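Local coordinates for prenyltransference for protein (Lavandula lanata, PDB 5HC8) that probably joins two dimethylallyl diphosphate molecules head-to-middle into lavandulyl diphosphate, as a member of the undecaprenyl diphosphate synthase-like prenyltransferases, at residues V96-K110 against E125-A139. Numbering follows the deposited sequence.
Sequences VTSQQDIQFSAIGDK and EGLSQANKGMHFILA. With SO4 (sulfate ion), chain E.
Gln103 meets the 131-134 loop along its whole side chain. Its CB stands 4.1 Å from Met134 O, and its CG packs against the CB and carbonyl of Asn131. Asn131 O sits over the flat of the Gln103 amide, 2.9 Å from CD and near OE1, a second acceptor that forms no bond with it. The extended chain (chi2 173°) then delivers NE2 to Gly133 O, 2.8 Å away and in the plane of the Gln103 side-chain amide. From here strands 103-107 and 135-139 run parallel, Gln103 pairing with His135 and Ile107 with Ala139. Gln103, Ser105 and Ile107 give their N-H to Met134, Phe136 and Leu138 O, and Gln103 O and Ser105 O accept from Phe136 N (2.7 Å) and Leu138 N.

On one face of this pair Phe104 turns its edge to the face of Phe136, offset, with Phe104 CD1 meeting Phe136 CD2 and planes at 63°. Phe104 also touches Leu138 CB through CE1 and Glu125 CG through CD2. On the other face Ser105 OG and His135 NE2 are hydrogen-bonded at 2.8 Å; the imidazole's ND1 gives a nearly straight bond to a sulfate, probably from the crystallisation liquor.

Residues 125-128 of helix 115-128 lie along the outer edge of strand 103-107. Ser128 OG, also hydrogen-bonded to Ala124 O one turn back, accepts from Phe104 N at 3.0 Å, and Glu125 OE1 from Ala106 N at 2.9 Å, taking up N-H groups that no further strand of this chain pairs with. Asn131 ND2 bonds Ile102 O at 2.9 Å.

The whole is a beta-alpha-beta unit bordering the parallel sheet: strand 103-107 is outermost, helix 115-128 makes the crossover, strand 59-65 flanks 135-140, and helices 34-54 and 74-89 pack on the phenylalanine face.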
loop_
_atom_site.group_PDB
_atom_site.type_symbol
_atom_site.label_atom_id
_atom_site.label_comp_id
_atom_site.label_asym_id
_atom_site.label_seq_id
_atom_site.Cartn_x
_atom_site.Cartn_y
_atom_site.Cartn_z
ATOM N N VAL A 96 -9.659 29.259 -1.495
ATOM C CA VAL A 96 -10.949 28.923 -2.047
ATOM C C VAL A 96 -11.643 30.196 -2.595
ATOM O O VAL A 96 -12.470 30.097 -3.523
ATOM C CB VAL A 96 -11.837 28.160 -1.049
ATOM C CG1 VAL A 96 -11.116 26.958 -0.483
ATOM C CG2 VAL A 96 -12.299 29.023 0.098
ATOM N N THR A 97 -11.271 31.355 -2.046
ATOM C CA THR A 97 -11.789 32.675 -2.532
ATOM C C THR A 97 -10.901 33.379 -3.557
ATOM O O THR A 97 -11.291 34.417 -4.092
ATOM C CB THR A 97 -12.211 33.646 -1.393
ATOM O OG1 THR A 97 -11.094 34.075 -0.610
ATOM C CG2 THR A 97 -13.214 32.961 -0.486
ATOM N N SER A 98 -9.742 32.792 -3.876
ATOM C CA SER A 98 -8.908 33.264 -4.981
ATOM C C SER A 98 -9.473 32.840 -6.311
ATOM O O SER A 98 -10.462 32.093 -6.404
ATOM C CB SER A 98 -7.492 32.694 -4.877
ATOM O OG SER A 98 -7.444 31.338 -5.310
ATOM N N GLN A 99 -8.809 33.288 -7.362
ATOM C CA GLN A 99 -9.151 32.847 -8.704
ATOM C C GLN A 99 -8.792 31.383 -8.932
ATOM O O GLN A 99 -9.180 30.829 -9.934
ATOM C CB GLN A 99 -8.471 33.708 -9.759
ATOM C CG GLN A 99 -9.033 35.129 -9.816
ATOM C CD GLN A 99 -7.939 36.188 -9.706
ATOM O OE1 GLN A 99 -7.500 36.545 -8.596
ATOM N NE2 GLN A 99 -7.487 36.693 -10.858
ATOM N N GLN A 100 -8.067 30.737 -8.027
ATOM C CA GLN A 100 -7.835 29.285 -8.197
ATOM C C GLN A 100 -9.075 28.485 -7.901
ATOM O O GLN A 100 -9.297 27.402 -8.483
ATOM C CB GLN A 100 -6.604 28.847 -7.413
ATOM C CG GLN A 100 -5.382 29.534 -8.003
ATOM C CD GLN A 100 -4.076 29.013 -7.472
ATOM O OE1 GLN A 100 -3.769 29.168 -6.276
ATOM N NE2 GLN A 100 -3.277 28.424 -8.358
ATOM N N ASP A 101 -9.944 29.071 -7.074
ATOM C CA ASP A 101 -11.282 28.565 -6.953
ATOM C C ASP A 101 -11.262 27.133 -6.405
ATOM O O ASP A 101 -11.972 26.245 -6.894
ATOM C CB ASP A 101 -11.990 28.556 -8.305
ATOM C CG ASP A 101 -13.508 28.488 -8.164
ATOM O OD1 ASP A 101 -14.066 28.908 -7.131
ATOM O OD2 ASP A 101 -14.140 27.970 -9.077
ATOM N N ILE A 102 -10.434 26.928 -5.396
ATOM C CA ILE A 102 -10.203 25.585 -4.881
ATOM C C ILE A 102 -11.383 25.046 -4.124
ATOM O O ILE A 102 -12.010 25.759 -3.384
ATOM C CB ILE A 102 -8.943 25.605 -4.028
ATOM C CG1 ILE A 102 -7.779 25.672 -5.017
ATOM C CG2 ILE A 102 -8.852 24.378 -3.114
ATOM C CD1 ILE A 102 -6.825 26.699 -4.537
ATOM N N GLN A 103 -11.682 23.779 -4.339
ATOM C CA GLN A 103 -12.675 23.109 -3.569
ATOM C C GLN A 103 -11.997 22.375 -2.421
ATOM O O GLN A 103 -11.065 21.596 -2.684
ATOM C CB GLN A 103 -13.403 22.123 -4.417
ATOM C CG GLN A 103 -14.016 22.717 -5.666
ATOM C CD GLN A 103 -14.606 21.637 -6.570
ATOM O OE1 GLN A 103 -15.636 21.061 -6.242
ATOM N NE2 GLN A 103 -13.936 21.340 -7.698
ATOM N N PHE A 104 -12.471 22.614 -1.176
ATOM C CA PHE A 104 -11.862 22.080 0.028
ATOM C C PHE A 104 -12.723 21.005 0.666
ATOM O O PHE A 104 -13.908 21.169 0.798
ATOM C CB PHE A 104 -11.538 23.148 1.063
ATOM C CG PHE A 104 -11.095 22.534 2.357
ATOM C CD1 PHE A 104 -9.791 22.124 2.520
ATOM C CD2 PHE A 104 -12.013 22.262 3.363
ATOM C CE1 PHE A 104 -9.372 21.504 3.675
ATOM C CE2 PHE A 104 -11.617 21.626 4.514
ATOM C CZ PHE A 104 -10.288 21.237 4.672
ATOM N N SER A 105 -12.144 19.838 0.964
ATOM C CA SER A 105 -12.789 18.822 1.765
ATOM C C SER A 105 -11.808 18.294 2.787
ATOM O O SER A 105 -10.613 18.381 2.580
ATOM C CB SER A 105 -13.243 17.639 0.965
ATOM O OG SER A 105 -14.069 17.953 -0.101
ATOM N N ALA A 106 -12.324 17.769 3.893
ATOM C CA ALA A 106 -11.509 17.029 4.821
ATOM C C ALA A 106 -12.066 15.626 4.873
ATOM O O ALA A 106 -13.333 15.390 4.731
ATOM C CB ALA A 106 -11.425 17.677 6.222
ATOM N N ILE A 107 -11.130 14.667 4.962
ATOM C CA ILE A 107 -11.496 13.260 5.172
ATOM C C ILE A 107 -10.842 12.740 6.449
ATOM O O ILE A 107 -9.764 13.193 6.828
ATOM C CB ILE A 107 -11.199 12.345 3.986
ATOM C CG1 ILE A 107 -9.689 12.214 3.725
ATOM C CG2 ILE A 107 -11.974 12.838 2.762
ATOM C CD1 ILE A 107 -9.394 11.203 2.615
ATOM N N GLY A 108 -11.519 11.809 7.090
ATOM C CA GLY A 108 -11.039 11.140 8.281
ATOM C C GLY A 108 -12.129 11.058 9.346
ATOM O O GLY A 108 -13.271 11.418 9.086
ATOM N N ASP A 109 -11.753 10.575 10.528
ATOM C CA ASP A 109 -12.670 10.444 11.705
ATOM C C ASP A 109 -12.754 11.792 12.411
ATOM O O ASP A 109 -12.103 12.073 13.401
ATOM C CB ASP A 109 -12.192 9.323 12.602
ATOM C CG ASP A 109 -13.212 8.946 13.695
ATOM O OD1 ASP A 109 -14.212 9.660 13.854
ATOM O OD2 ASP A 109 -12.952 7.974 14.424
ATOM N N LYS A 110 -13.574 12.648 11.847
ATOM C CA LYS A 110 -13.579 14.053 12.245
ATOM C C LYS A 110 -14.165 14.220 13.653
ATOM O O LYS A 110 -13.847 15.166 14.349
ATOM C CB LYS A 110 -14.342 14.861 11.228
ATOM C CG LYS A 110 -13.557 14.979 9.955
ATOM C CD LYS A 110 -14.462 15.592 8.898
ATOM C CE LYS A 110 -14.999 14.568 7.919
ATOM N NZ LYS A 110 -15.323 15.279 6.651
ATOM N N GLU A 125 -15.318 24.037 4.040
ATOM C CA GLU A 125 -15.980 23.195 3.110
ATOM C C GLU A 125 -17.200 23.964 2.541
ATOM O O GLU A 125 -17.441 23.995 1.320
ATOM C CB GLU A 125 -16.435 21.894 3.812
ATOM C CG GLU A 125 -15.261 20.919 4.155
ATOM C CD GLU A 125 -15.724 19.556 4.642
ATOM O OE1 GLU A 125 -15.040 18.500 4.448
ATOM O OE2 GLU A 125 -16.780 19.543 5.297
ATOM N N GLY A 126 -17.967 24.576 3.446
ATOM C CA GLY A 126 -19.132 25.390 3.049
ATOM C C GLY A 126 -18.794 26.547 2.128
ATOM O O GLY A 126 -19.440 26.726 1.110
ATOM N N LEU A 127 -17.736 27.278 2.469
ATOM C CA LEU A 127 -17.216 28.379 1.657
ATOM C C LEU A 127 -16.801 27.959 0.239
ATOM O O LEU A 127 -16.822 28.765 -0.700
ATOM C CB LEU A 127 -16.034 29.010 2.389
ATOM C CG LEU A 127 -15.482 30.340 1.931
ATOM C CD1 LEU A 127 -16.434 31.425 2.428
ATOM C CD2 LEU A 127 -14.053 30.596 2.425
ATOM N N SER A 128 -16.462 26.686 0.053
ATOM C CA SER A 128 -15.903 26.244 -1.232
ATOM C C SER A 128 -16.835 25.277 -1.931
ATOM O O SER A 128 -16.532 24.734 -3.000
ATOM C CB SER A 128 -14.514 25.621 -0.985
ATOM O OG SER A 128 -14.600 24.489 -0.144
ATOM N N GLN A 129 -18.002 25.072 -1.345
ATOM C CA GLN A 129 -18.894 24.066 -1.822
ATOM C C GLN A 129 -19.211 24.216 -3.309
ATOM O O GLN A 129 -19.339 23.212 -4.023
ATOM C CB GLN A 129 -20.202 24.083 -1.019
ATOM C CG GLN A 129 -21.187 23.054 -1.561
ATOM C CD GLN A 129 -22.075 22.451 -0.498
ATOM O OE1 GLN A 129 -22.550 23.150 0.393
ATOM N NE2 GLN A 129 -22.317 21.142 -0.596
ATOM N N ALA A 130 -19.367 25.448 -3.785
ATOM C CA ALA A 130 -19.737 25.646 -5.201
ATOM C C ALA A 130 -18.529 25.824 -6.163
ATOM O O ALA A 130 -18.715 26.014 -7.367
ATOM C CB ALA A 130 -20.693 26.834 -5.321
ATOM N N ASN A 131 -17.308 25.788 -5.638
ATOM C CA ASN A 131 -16.115 26.087 -6.440
ATOM C C ASN A 131 -15.901 25.004 -7.475
ATOM O O ASN A 131 -16.330 23.865 -7.312
ATOM C CB ASN A 131 -14.890 26.254 -5.539
ATOM C CG ASN A 131 -14.976 27.497 -4.685
ATOM O OD1 ASN A 131 -15.976 28.179 -4.758
ATOM N ND2 ASN A 131 -13.956 27.805 -3.882
ATOM N N LYS A 132 -15.247 25.357 -8.569
ATOM C CA LYS A 132 -15.023 24.421 -9.659
ATOM C C LYS A 132 -13.542 24.123 -9.908
ATOM O O LYS A 132 -13.227 23.439 -10.862
ATOM C CB LYS A 132 -15.612 25.035 -10.957
ATOM C CG LYS A 132 -17.134 25.066 -11.018
ATOM C CD LYS A 132 -17.752 23.679 -11.214
ATOM C CE LYS A 132 -19.272 23.748 -11.119
ATOM N NZ LYS A 132 -19.877 22.404 -10.936
ATOM N N GLY A 133 -12.637 24.690 -9.122
ATOM C CA GLY A 133 -11.205 24.514 -9.350
ATOM C C GLY A 133 -10.696 23.199 -8.757
ATOM O O GLY A 133 -11.450 22.264 -8.556
ATOM N N MET A 134 -9.403 23.134 -8.500
ATOM C CA MET A 134 -8.804 21.883 -8.090
ATOM C C MET A 134 -9.396 21.558 -6.750
ATOM O O MET A 134 -9.560 22.427 -5.908
ATOM C CB MET A 134 -7.285 22.019 -7.977
ATOM C CG MET A 134 -6.521 20.765 -7.538
ATOM S SD MET A 134 -4.791 21.075 -7.239
ATOM C CE MET A 134 -4.804 21.758 -5.603
ATOM N N HIS A 135 -9.659 20.284 -6.545
ATOM C CA HIS A 135 -10.021 19.767 -5.241
ATOM C C HIS A 135 -8.727 19.626 -4.363
ATOM O O HIS A 135 -7.671 19.145 -4.835
ATOM C CB HIS A 135 -10.738 18.438 -5.478
ATOM C CG HIS A 135 -11.591 17.946 -4.356
ATOM N ND1 HIS A 135 -12.336 16.794 -4.471
ATOM C CD2 HIS A 135 -11.841 18.426 -3.114
ATOM C CE1 HIS A 135 -12.999 16.586 -3.354
ATOM N NE2 HIS A 135 -12.700 17.553 -2.510
ATOM N N PHE A 136 -8.841 20.064 -3.103
ATOM C CA PHE A 136 -7.834 19.907 -2.071
ATOM C C PHE A 136 -8.448 19.139 -0.916
ATOM O O PHE A 136 -9.430 19.590 -0.312
ATOM C CB PHE A 136 -7.382 21.268 -1.565
ATOM C CG PHE A 136 -6.527 21.222 -0.334
ATOM C CD1 PHE A 136 -5.594 20.181 -0.105
ATOM C CD2 PHE A 136 -6.686 22.181 0.672
ATOM C CE1 PHE A 136 -4.826 20.143 1.057
ATOM C CE2 PHE A 136 -5.897 22.148 1.841
ATOM C CZ PHE A 136 -4.959 21.139 2.025
ATOM N N ILE A 137 -7.950 17.925 -0.644
ATOM C CA ILE A 137 -8.395 17.140 0.521
ATOM C C ILE A 137 -7.327 17.216 1.618
ATOM O O ILE A 137 -6.124 16.961 1.372
ATOM C CB ILE A 137 -8.656 15.687 0.167
ATOM C CG1 ILE A 137 -9.893 15.613 -0.717
ATOM C CG2 ILE A 137 -8.902 14.808 1.426
ATOM C CD1 ILE A 137 -10.123 14.265 -1.387
ATOM N N LEU A 138 -7.761 17.608 2.810
ATOM C CA LEU A 138 -6.947 17.511 4.005
ATOM C C LEU A 138 -7.430 16.236 4.710
ATOM O O LEU A 138 -8.555 16.152 5.122
ATOM C CB LEU A 138 -7.075 18.740 4.887
ATOM C CG LEU A 138 -6.233 18.688 6.157
ATOM C CD1 LEU A 138 -4.726 18.707 5.944
ATOM C CD2 LEU A 138 -6.651 19.820 7.057
ATOM N N ALA A 139 -6.557 15.250 4.795
ATOM C CA ALA A 139 -6.807 13.988 5.495
ATOM C C ALA A 139 -6.283 14.084 6.923
ATOM O O ALA A 139 -5.090 14.164 7.171
ATOM C CB ALA A 139 -6.157 12.819 4.727
HETATM S S SO4 E . -13.458 15.574 -7.724
HETATM O O1 SO4 E . -12.194 15.364 -6.890
HETATM O O2 SO4 E . -14.318 14.371 -8.070
HETATM O O3 SO4 E . -14.403 16.534 -7.044
HETATM O O4 SO4 E . -12.961 16.213 -8.984
HETATM O O HOH W 1 -7.809 25.481 -9.497
HETATM O O HOH W 2 -16.458 21.663 -0.082
#